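Local coordinates for protein WbmS, polysaccharide deacetylase involved in O-antigen biosynthesis (Bordetella bronchiseptica, PDB 3HFT) that probably removes acetyl groups from a sugar substrate in O-antigen biosynthesis, as a zinc-binding member of the polysaccharide deacetylase family, at residues R23-I27 against R145-N149; L59-V65 against L249-L253; V181-Y185 against T216-R220. One frame throughout, in Å; residues are numbered along the deposited sequence.

Contact 1: R23-I27 against R145-N149; sequences RISDI and RYDCN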
loop_
_atom_site.group_PDB
_atom_site.type_symbol
_atom_site.label_atom_id
_atom_site.label_comp_id
_atom_site.label_asym_id
_atom_site.label_seq_id
_atom_site.Cartn_x
_atom_site.Cartn_y
_atom_site.Cartn_z
ATOM N N ARG A 23 5.111 7.159 20.005
ATOM C CA ARG A 23 3.777 7.141 19.447
ATOM C C ARG A 23 3.833 7.527 17.970
ATOM O O ARG A 23 4.710 8.276 17.550
ATOM C CB ARG A 23 2.923 8.159 20.185
ATOM C CG ARG A 23 2.864 7.887 21.673
ATOM C CD ARG A 23 2.239 9.045 22.379
ATOM N NE ARG A 23 3.041 10.237 22.226
ATOM C CZ ARG A 23 3.624 10.910 23.204
ATOM N NH1 ARG A 23 3.503 10.549 24.471
ATOM N NH2 ARG A 23 4.320 11.983 22.903
ATOM N N ILE A 24 2.891 7.042 17.172
ATOM C CA ILE A 24 2.884 7.429 15.752
ATOM C C ILE A 24 2.863 8.960 15.588
ATOM O O ILE A 24 3.596 9.499 14.753
ATOM C CB ILE A 24 1.708 6.734 14.970
ATOM C CG1 ILE A 24 1.894 5.200 14.934
ATOM C CG2 ILE A 24 1.523 7.331 13.557
ATOM C CD1 ILE A 24 3.009 4.678 13.967
ATOM N N SER A 25 2.085 9.686 16.403
ATOM C CA SER A 25 2.032 11.147 16.251
ATOM C C SER A 25 3.309 11.865 16.674
ATOM O O SER A 25 3.404 13.096 16.530
ATOM C CB SER A 25 0.863 11.720 17.039
ATOM O OG SER A 25 0.915 11.268 18.374
ATOM N N ASP A 26 4.306 11.131 17.162
ATOM C CA ASP A 26 5.601 11.737 17.482
ATOM C C ASP A 26 6.458 11.889 16.219
ATOM O O ASP A 26 7.458 12.589 16.244
ATOM C CB ASP A 26 6.368 10.906 18.515
ATOM C CG ASP A 26 5.714 10.886 19.880
ATOM O OD1 ASP A 26 5.171 11.910 20.319
ATOM O OD2 ASP A 26 5.785 9.836 20.552
ATOM N N ILE A 27 6.059 11.266 15.105
ATOM C CA ILE A 27 6.810 11.352 13.850
ATOM C C ILE A 27 6.717 12.776 13.310
ATOM O O ILE A 27 5.618 13.312 13.142
ATOM C CB ILE A 27 6.260 10.372 12.802
ATOM C CG1 ILE A 27 6.490 8.930 13.290
ATOM C CG2 ILE A 27 6.898 10.600 11.386
ATOM C CD1 ILE A 27 5.680 7.847 12.572
ATOM N N ARG A 145 -3.691 12.686 9.998
ATOM C CA ARG A 145 -2.387 13.061 9.482
ATOM C C ARG A 145 -1.486 11.893 9.230
ATOM O O ARG A 145 -0.556 12.002 8.444
ATOM C CB ARG A 145 -1.640 14.001 10.432
ATOM N N TYR A 146 -1.678 10.778 9.920
ATOM C CA TYR A 146 -0.787 9.666 9.727
ATOM C C TYR A 146 -1.509 8.429 9.204
ATOM O O TYR A 146 -2.341 7.851 9.917
ATOM C CB TYR A 146 -0.132 9.303 11.055
ATOM C CG TYR A 146 0.672 10.417 11.626
ATOM C CD1 TYR A 146 1.987 10.620 11.231
ATOM C CD2 TYR A 146 0.117 11.304 12.513
ATOM C CE1 TYR A 146 2.724 11.658 11.746
ATOM C CE2 TYR A 146 0.855 12.345 13.035
ATOM C CZ TYR A 146 2.155 12.511 12.649
ATOM O OH TYR A 146 2.894 13.537 13.148
ATOM N N ASP A 147 -1.153 8.000 7.998
ATOM C CA ASP A 147 -1.671 6.760 7.448
ATOM C C ASP A 147 -0.701 5.598 7.743
ATOM O O ASP A 147 0.491 5.697 7.456
ATOM C CB ASP A 147 -1.916 6.888 5.943
ATOM C CG ASP A 147 -2.276 5.564 5.315
ATOM O OD1 ASP A 147 -1.322 4.814 4.958
ATOM O OD2 ASP A 147 -3.497 5.292 5.200
ATOM N N CYS A 148 -1.213 4.520 8.335
ATOM C CA CYS A 148 -0.412 3.384 8.763
ATOM C C CYS A 148 -0.799 2.112 8.022
ATOM O O CYS A 148 -0.698 1.030 8.565
ATOM C CB CYS A 148 -0.563 3.174 10.272
ATOM S SG CYS A 148 0.063 4.630 11.176
ATOM N N ASN A 149 -1.170 2.255 6.749
ATOM C CA ASN A 149 -1.711 1.138 5.942
ATOM C C ASN A 149 -0.742 0.359 5.035
ATOM O O ASN A 149 -1.118 -0.656 4.477
ATOM C CB ASN A 149 -2.849 1.683 5.074
ATOM C CG ASN A 149 -4.147 1.811 5.860
ATOM O OD1 ASN A 149 -4.555 0.863 6.489
ATOM N ND2 ASN A 149 -4.803 2.951 5.784
#

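Contact 2: L59-V65 against L249-L253; sequences LIEGAGV and LQSLL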
loop_
_atom_site.group_PDB
_atom_site.type_symbol
_atom_site.label_atom_id
_atom_site.label_comp_id
_atom_site.label_asym_id
_atom_site.label_seq_id
_atom_site.Cartn_x
_atom_site.Cartn_y
_atom_site.Cartn_z
ATOM N N LEU A 59 -0.017 -5.132 30.140
ATOM C CA LEU A 59 1.311 -5.543 29.741
ATOM C C LEU A 59 2.162 -4.349 29.285
ATOM O O LEU A 59 3.313 -4.177 29.726
ATOM C CB LEU A 59 1.162 -6.595 28.638
ATOM C CG LEU A 59 2.160 -7.729 28.556
ATOM C CD1 LEU A 59 2.265 -8.433 29.891
ATOM C CD2 LEU A 59 1.755 -8.721 27.454
ATOM N N ILE A 60 1.591 -3.483 28.448
ATOM C CA ILE A 60 2.305 -2.276 27.988
ATOM C C ILE A 60 2.484 -1.231 29.111
ATOM O O ILE A 60 3.575 -0.672 29.276
ATOM C CB ILE A 60 1.617 -1.670 26.756
ATOM C CG1 ILE A 60 1.481 -2.729 25.660
ATOM C CG2 ILE A 60 2.408 -0.474 26.209
ATOM C CD1 ILE A 60 2.809 -3.502 25.337
ATOM N N GLU A 61 1.429 -0.992 29.907
ATOM C CA GLU A 61 1.535 -0.119 31.068
ATOM C C GLU A 61 2.617 -0.599 32.039
ATOM O O GLU A 61 3.365 0.204 32.562
ATOM C CB GLU A 61 0.175 0.056 31.763
ATOM C CG GLU A 61 -0.758 0.879 30.863
ATOM C CD GLU A 61 -2.016 1.422 31.540
ATOM O OE1 GLU A 61 -2.490 0.820 32.532
ATOM O OE2 GLU A 61 -2.546 2.442 31.010
ATOM N N GLY A 62 2.733 -1.907 32.238
ATOM C CA GLY A 62 3.772 -2.453 33.106
ATOM C C GLY A 62 5.189 -2.162 32.640
ATOM O O GLY A 62 6.105 -2.056 33.459
ATOM N N ALA A 63 5.371 -2.035 31.328
ATOM C CA ALA A 63 6.662 -1.712 30.733
ATOM C C ALA A 63 6.928 -0.223 30.798
ATOM O O ALA A 63 8.069 0.215 30.732
ATOM C CB ALA A 63 6.693 -2.201 29.267
ATOM N N GLY A 64 5.867 0.565 30.894
ATOM C CA GLY A 64 5.987 2.007 30.966
ATOM C C GLY A 64 6.415 2.687 29.682
ATOM O O GLY A 64 7.042 3.737 29.734
ATOM N N VAL A 65 6.069 2.101 28.535
ATOM C CA VAL A 65 6.455 2.637 27.215
ATOM C C VAL A 65 5.257 3.251 26.462
ATOM O O VAL A 65 4.084 3.002 26.802
ATOM C CB VAL A 65 7.087 1.506 26.318
ATOM C CG1 VAL A 65 8.238 0.818 27.047
ATOM C CG2 VAL A 65 6.039 0.427 25.911
ATOM N N LEU A 249 6.641 -10.169 22.279
ATOM C CA LEU A 249 6.423 -8.805 22.769
ATOM C C LEU A 249 7.086 -8.616 24.101
ATOM O O LEU A 249 7.706 -7.580 24.349
ATOM C CB LEU A 249 4.925 -8.540 22.908
ATOM C CG LEU A 249 4.498 -7.203 23.506
ATOM C CD1 LEU A 249 5.046 -5.982 22.743
ATOM C CD2 LEU A 249 2.937 -7.188 23.566
ATOM N N GLN A 250 6.951 -9.590 24.993
ATOM C CA GLN A 250 7.600 -9.469 26.304
ATOM C C GLN A 250 9.124 -9.354 26.194
ATOM O O GLN A 250 9.720 -8.530 26.873
ATOM C CB GLN A 250 7.211 -10.631 27.237
ATOM C CG GLN A 250 5.765 -10.548 27.700
ATOM C CD GLN A 250 5.317 -11.816 28.398
ATOM O OE1 GLN A 250 5.590 -12.914 27.934
ATOM N NE2 GLN A 250 4.640 -11.663 29.506
ATOM N N SER A 251 9.751 -10.146 25.326
ATOM C CA SER A 251 11.212 -10.060 25.119
ATOM C C SER A 251 11.649 -8.751 24.517
ATOM O O SER A 251 12.672 -8.187 24.894
ATOM C CB SER A 251 11.701 -11.143 24.176
ATOM O OG SER A 251 11.493 -12.388 24.786
ATOM N N LEU A 252 10.878 -8.283 23.561
ATOM C CA LEU A 252 11.178 -7.020 22.888
ATOM C C LEU A 252 11.158 -5.891 23.887
ATOM O O LEU A 252 12.043 -5.024 23.875
ATOM C CB LEU A 252 10.151 -6.809 21.785
ATOM C CG LEU A 252 10.056 -5.572 20.928
ATOM C CD1 LEU A 252 9.062 -5.935 19.810
ATOM C CD2 LEU A 252 9.588 -4.379 21.721
ATOM N N LEU A 253 10.156 -5.899 24.770
ATOM C CA LEU A 253 10.053 -4.894 25.833
ATOM C C LEU A 253 11.235 -4.997 26.799
ATOM O O LEU A 253 11.883 -3.984 27.103
ATOM C CB LEU A 253 8.721 -5.040 26.598
ATOM C CG LEU A 253 7.435 -4.655 25.846
ATOM C CD1 LEU A 253 6.162 -5.111 26.582
ATOM C CD2 LEU A 253 7.417 -3.140 25.529
#

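Contact 3: V181-Y185 against T216-R220; sequences VACLY and TESLR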
loop_
_atom_site.group_PDB
_atom_site.type_symbol
_atom_site.label_atom_id
_atom_site.label_comp_id
_atom_site.label_asym_id
_atom_site.label_seq_id
_atom_site.Cartn_x
_atom_site.Cartn_y
_atom_site.Cartn_z
ATOM N N VAL A 181 0.687 -11.872 10.576
ATOM C CA VAL A 181 1.544 -11.957 9.375
ATOM C C VAL A 181 2.811 -12.788 9.621
ATOM O O VAL A 181 3.282 -13.517 8.726
ATOM C CB VAL A 181 1.866 -10.543 8.823
ATOM C CG1 VAL A 181 2.837 -10.612 7.662
ATOM C CG2 VAL A 181 0.565 -9.882 8.367
ATOM N N ALA A 182 3.334 -12.729 10.846
ATOM C CA ALA A 182 4.490 -13.515 11.210
ATOM C C ALA A 182 4.115 -14.991 11.113
ATOM O O ALA A 182 4.911 -15.828 10.650
ATOM C CB ALA A 182 4.944 -13.165 12.608
ATOM N N CYS A 183 2.914 -15.329 11.562
ATOM C CA CYS A 183 2.445 -16.715 11.398
ATOM C C CYS A 183 2.381 -17.086 9.912
ATOM O O CYS A 183 2.883 -18.116 9.499
ATOM C CB CYS A 183 1.080 -16.921 12.048
ATOM S SG CYS A 183 1.058 -16.610 13.843
ATOM N N LEU A 184 1.789 -16.240 9.089
ATOM C CA LEU A 184 1.642 -16.571 7.661
ATOM C C LEU A 184 2.983 -16.698 6.931
ATOM O O LEU A 184 3.129 -17.538 6.055
ATOM C CB LEU A 184 0.782 -15.523 6.969
ATOM C CG LEU A 184 -0.672 -15.476 7.439
ATOM C CD1 LEU A 184 -1.280 -14.112 7.112
ATOM C CD2 LEU A 184 -1.453 -16.619 6.850
ATOM N N TYR A 185 3.967 -15.871 7.278
ATOM C CA TYR A 185 5.290 -15.955 6.677
ATOM C C TYR A 185 6.250 -16.941 7.400
ATOM O O TYR A 185 7.386 -17.134 6.967
ATOM C CB TYR A 185 5.939 -14.583 6.709
ATOM C CG TYR A 185 5.549 -13.600 5.627
ATOM C CD1 TYR A 185 5.757 -13.884 4.273
ATOM C CD2 TYR A 185 5.116 -12.309 5.969
ATOM C CE1 TYR A 185 5.464 -12.924 3.287
ATOM C CE2 TYR A 185 4.835 -11.355 4.984
ATOM C CZ TYR A 185 5.031 -11.670 3.652
ATOM O OH TYR A 185 4.768 -10.717 2.692
ATOM N N THR A 216 -0.286 -16.403 20.551
ATOM C CA THR A 216 -0.425 -17.110 19.284
ATOM C C THR A 216 0.902 -17.327 18.548
ATOM O O THR A 216 1.647 -16.383 18.280
ATOM C CB THR A 216 -1.343 -16.345 18.318
ATOM O OG1 THR A 216 -2.595 -16.121 18.957
ATOM C CG2 THR A 216 -1.530 -17.103 16.996
ATOM N N GLU A 217 1.135 -18.591 18.213
ATOM C CA GLU A 217 2.239 -19.004 17.343
ATOM C C GLU A 217 1.750 -19.610 16.007
ATOM O O GLU A 217 2.537 -19.832 15.121
ATOM C CB GLU A 217 3.106 -20.025 18.075
ATOM C CG GLU A 217 2.609 -21.470 18.043
ATOM C CD GLU A 217 1.335 -21.797 18.861
ATOM O OE1 GLU A 217 0.382 -21.004 19.017
ATOM O OE2 GLU A 217 1.261 -22.933 19.319
ATOM N N SER A 218 0.465 -19.949 15.926
ATOM C CA SER A 218 -0.150 -20.490 14.712
ATOM C C SER A 218 -1.580 -19.998 14.664
ATOM O O SER A 218 -2.265 -19.976 15.684
ATOM C CB SER A 218 -0.144 -22.022 14.711
ATOM O OG SER A 218 -1.039 -22.551 13.727
ATOM N N LEU A 219 -2.028 -19.597 13.482
ATOM C CA LEU A 219 -3.388 -19.139 13.314
ATOM C C LEU A 219 -4.401 -20.259 13.495
ATOM O O LEU A 219 -5.595 -19.997 13.677
ATOM C CB LEU A 219 -3.570 -18.447 11.977
ATOM C CG LEU A 219 -2.749 -17.158 11.861
ATOM C CD1 LEU A 219 -2.903 -16.502 10.488
ATOM C CD2 LEU A 219 -3.134 -16.183 12.981
ATOM N N ARG A 220 -3.945 -21.512 13.475
ATOM C CA ARG A 220 -4.843 -22.604 13.722
ATOM C C ARG A 220 -5.308 -22.593 15.186
ATOM O O ARG A 220 -6.418 -22.975 15.477
ATOM C CB ARG A 220 -4.153 -23.933 13.347
ATOM C CG ARG A 220 -5.082 -25.142 13.312
ATOM C CD ARG A 220 -6.288 -24.938 12.384
ATOM N NE ARG A 220 -7.236 -26.037 12.507
ATOM C CZ ARG A 220 -7.140 -27.201 11.870
ATOM N NH1 ARG A 220 -6.147 -27.447 11.025
ATOM N NH2 ARG A 220 -8.062 -28.128 12.073
#

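Contact 1: R23-I27 against R145-N149
Tyr146 lays its ring against Ile24 and Ser25 and ends at Ile27, so that the N-terminal segment is fixed to strand 146-147 of the small mixed sheet, in a fold consistent with the NodB-like polysaccharide deacetylases. The tyrosine gives up 104 Å² of surface, about twice as much as Ile24, and its CA lies 7.3 Å from CA of Ser25. The backbone of 24-26 makes a 3-10 turn whose chain folds over the ring. The peptide atoms Ile24 O and Ser25 N stand over one face; Ile24 O is 3.8 Å above the plane and displaced toward the rim, an offset that leaves the carbonyl over the CE1 side.

Ile24 works through its gamma methyl CG2, which the chi1 of -65° sets anti to the backbone N. This methyl touches both Tyr146 CB, at 3.6 Å, and the sulfur of Cys148, where CG2 and SG are 3.9 Å apart. The Ile24 and Tyr146 side chains run alongside one another with their ends pointing opposite ways. Ile24 also packs on Phe40 and Thr42 of the central parallel sheet and on Ser123 of strand 123-124 in the mixed sheet, a wedge between the two.

Backbone bonds to Asp26 N and Ile27 N shape the turn, together with Asp26 OD2, which accepts from Arg23 N, and a salt bridge from Arg23 NH2 to Asp26 OD1 at 2.7 Å. Separately, Ser25 OG is bonded to Glu88 of strand 87-91.

Ile27 closes the far end of the ring. Its CB lies 3.9 Å from Tyr146 CE1, while its carbonyl oxygen sits at the ring edge, near the plane. There Tyr146 OH donates a hydrogen bond to Ile27 O, 2.7 Å long, in the carbonyl plane and with a C=O...OH angle of 157°.

Contact 2: L59-V65 against L249-L253
The helical runs 59-63 and 249-253, which meet through Leu59, Ile60 and Ala63 on one side and Leu249, Gln250 and Leu253 on the other, point the same way within 13°, their axes come within 11.1 Å, and the CA atoms of Ala63 and Leu253 lie 6.8 Å apart. Such a spacing leaves room for side chains to interleave, and Leu253 contributes the largest single share of the buried surface. Its two methyls divide the work: CD1 lies 3.9 Å from Ile60 CD1, whereas CD2 reaches Val65 CG2 at 3.8 Å. Ala63 CB is close to both, 3.9 Å from Leu253 CD2, so the short alanine lets the leucine fork straddle it. At Ile60 the delta methyl has a second neighbour, Leu249 CD2 at 4.1 Å, and the isoleucine crosses each leucine at about a right angle.

In the deacetylase fold helix 50-63 packs beside the central parallel sheet, and the C-terminal helix 245-256 lies alongside it. Leu253 of the C-terminal helix and Val65, just past helix 50-63, both touch Leu41 of strand 39-44, while Ile60 reaches Phe43 of the same strand. Val212 of helix 209-214 covers the pair at the Leu59 and Leu249 end.

Leu59 crosses Gln250 almost perpendicularly, and Leu59 CD1 meets the amide nitrogen NE2 of Gln250 at 4.0 Å, a van der Waals approach. Past Ala63 the chain leaves the helix at Gly64, with phi of +71°, and this turn brings Val65 CG2 against Leu253 CD2.

Contact 3: V181-Y185 against T216-R220
This is a small apolar contact at the surface, in which Cys183 and Leu184 of helix 179-185 meet the turn 216-218 and the first residue of helix 219-224. It lies on the side of the deacetylase fold where strand 177-178 forms one edge of the central parallel sheet within this chain: helix 179-185 follows that strand directly, while 216-220 comes after strand 203-207 and helix 209-214. The nearest CA atoms, those of Cys183 and Ser218, are 5.7 Å apart, close enough for a backbone peptide to serve as packing surface. Only 190 Å² is buried in all, and Cys183 and Leu219 account for most of it.

Leu219 meets two residues of the helix at once. Its CG lies 3.8 Å from Cys183 CB, and its CD1 branch reaches Leu184, 3.9 Å from that residue's CG. The two leucine side chains cross at about a right angle, with Leu219 CD1 against both CG and CD2 of Leu184. Leu184 also packs on Trp166 of the second subunit, which places this contact next to the subunit interface.

Ser218, the N-cap residue of helix 219-224, turns its CB away from helix 179-185. Thr216 instead offers CG2 to Cys183 SG at 4.1 Å, while its OG1 is bonded to His211. The CB of Glu217 is likewise directed away from helix 179-185, and its carboxylate forms a salt bridge with Arg221, leaving its carbonyl group to line the contact.

Cys183 carries its sulfur beside the backbone N (chi1 -61°), a setting that extends it toward the turn. There SG stands over the flat face of the peptide joining Glu217 and Ser218, 3.8 Å from Glu217 C and 4.0 Å from Ser218 N.

How the contacts relate
The centres of contacts 1 and 2 are 20 Å apart. Contact 3 has its centre 21 Å from that of contact 2 and 26 Å from that of contact 1, on the opposite side of the chain's centre from the latter. It involves the helix that directly follows strand 177-178, outermost in the parallel sheet within this chain. No two contacts touch. Along the chain, segments of contacts 1 and 2 alternate, whereas both segments of contact 3 fall between those of contact 2, with helix 219-224 followed by helix 245-256. The N-terminal segment and the C-terminal helix both pack against strand 39-44 of the fold that carries the zinc bound by Asp46, His92 and His127, while contact 3 borders the second subunit.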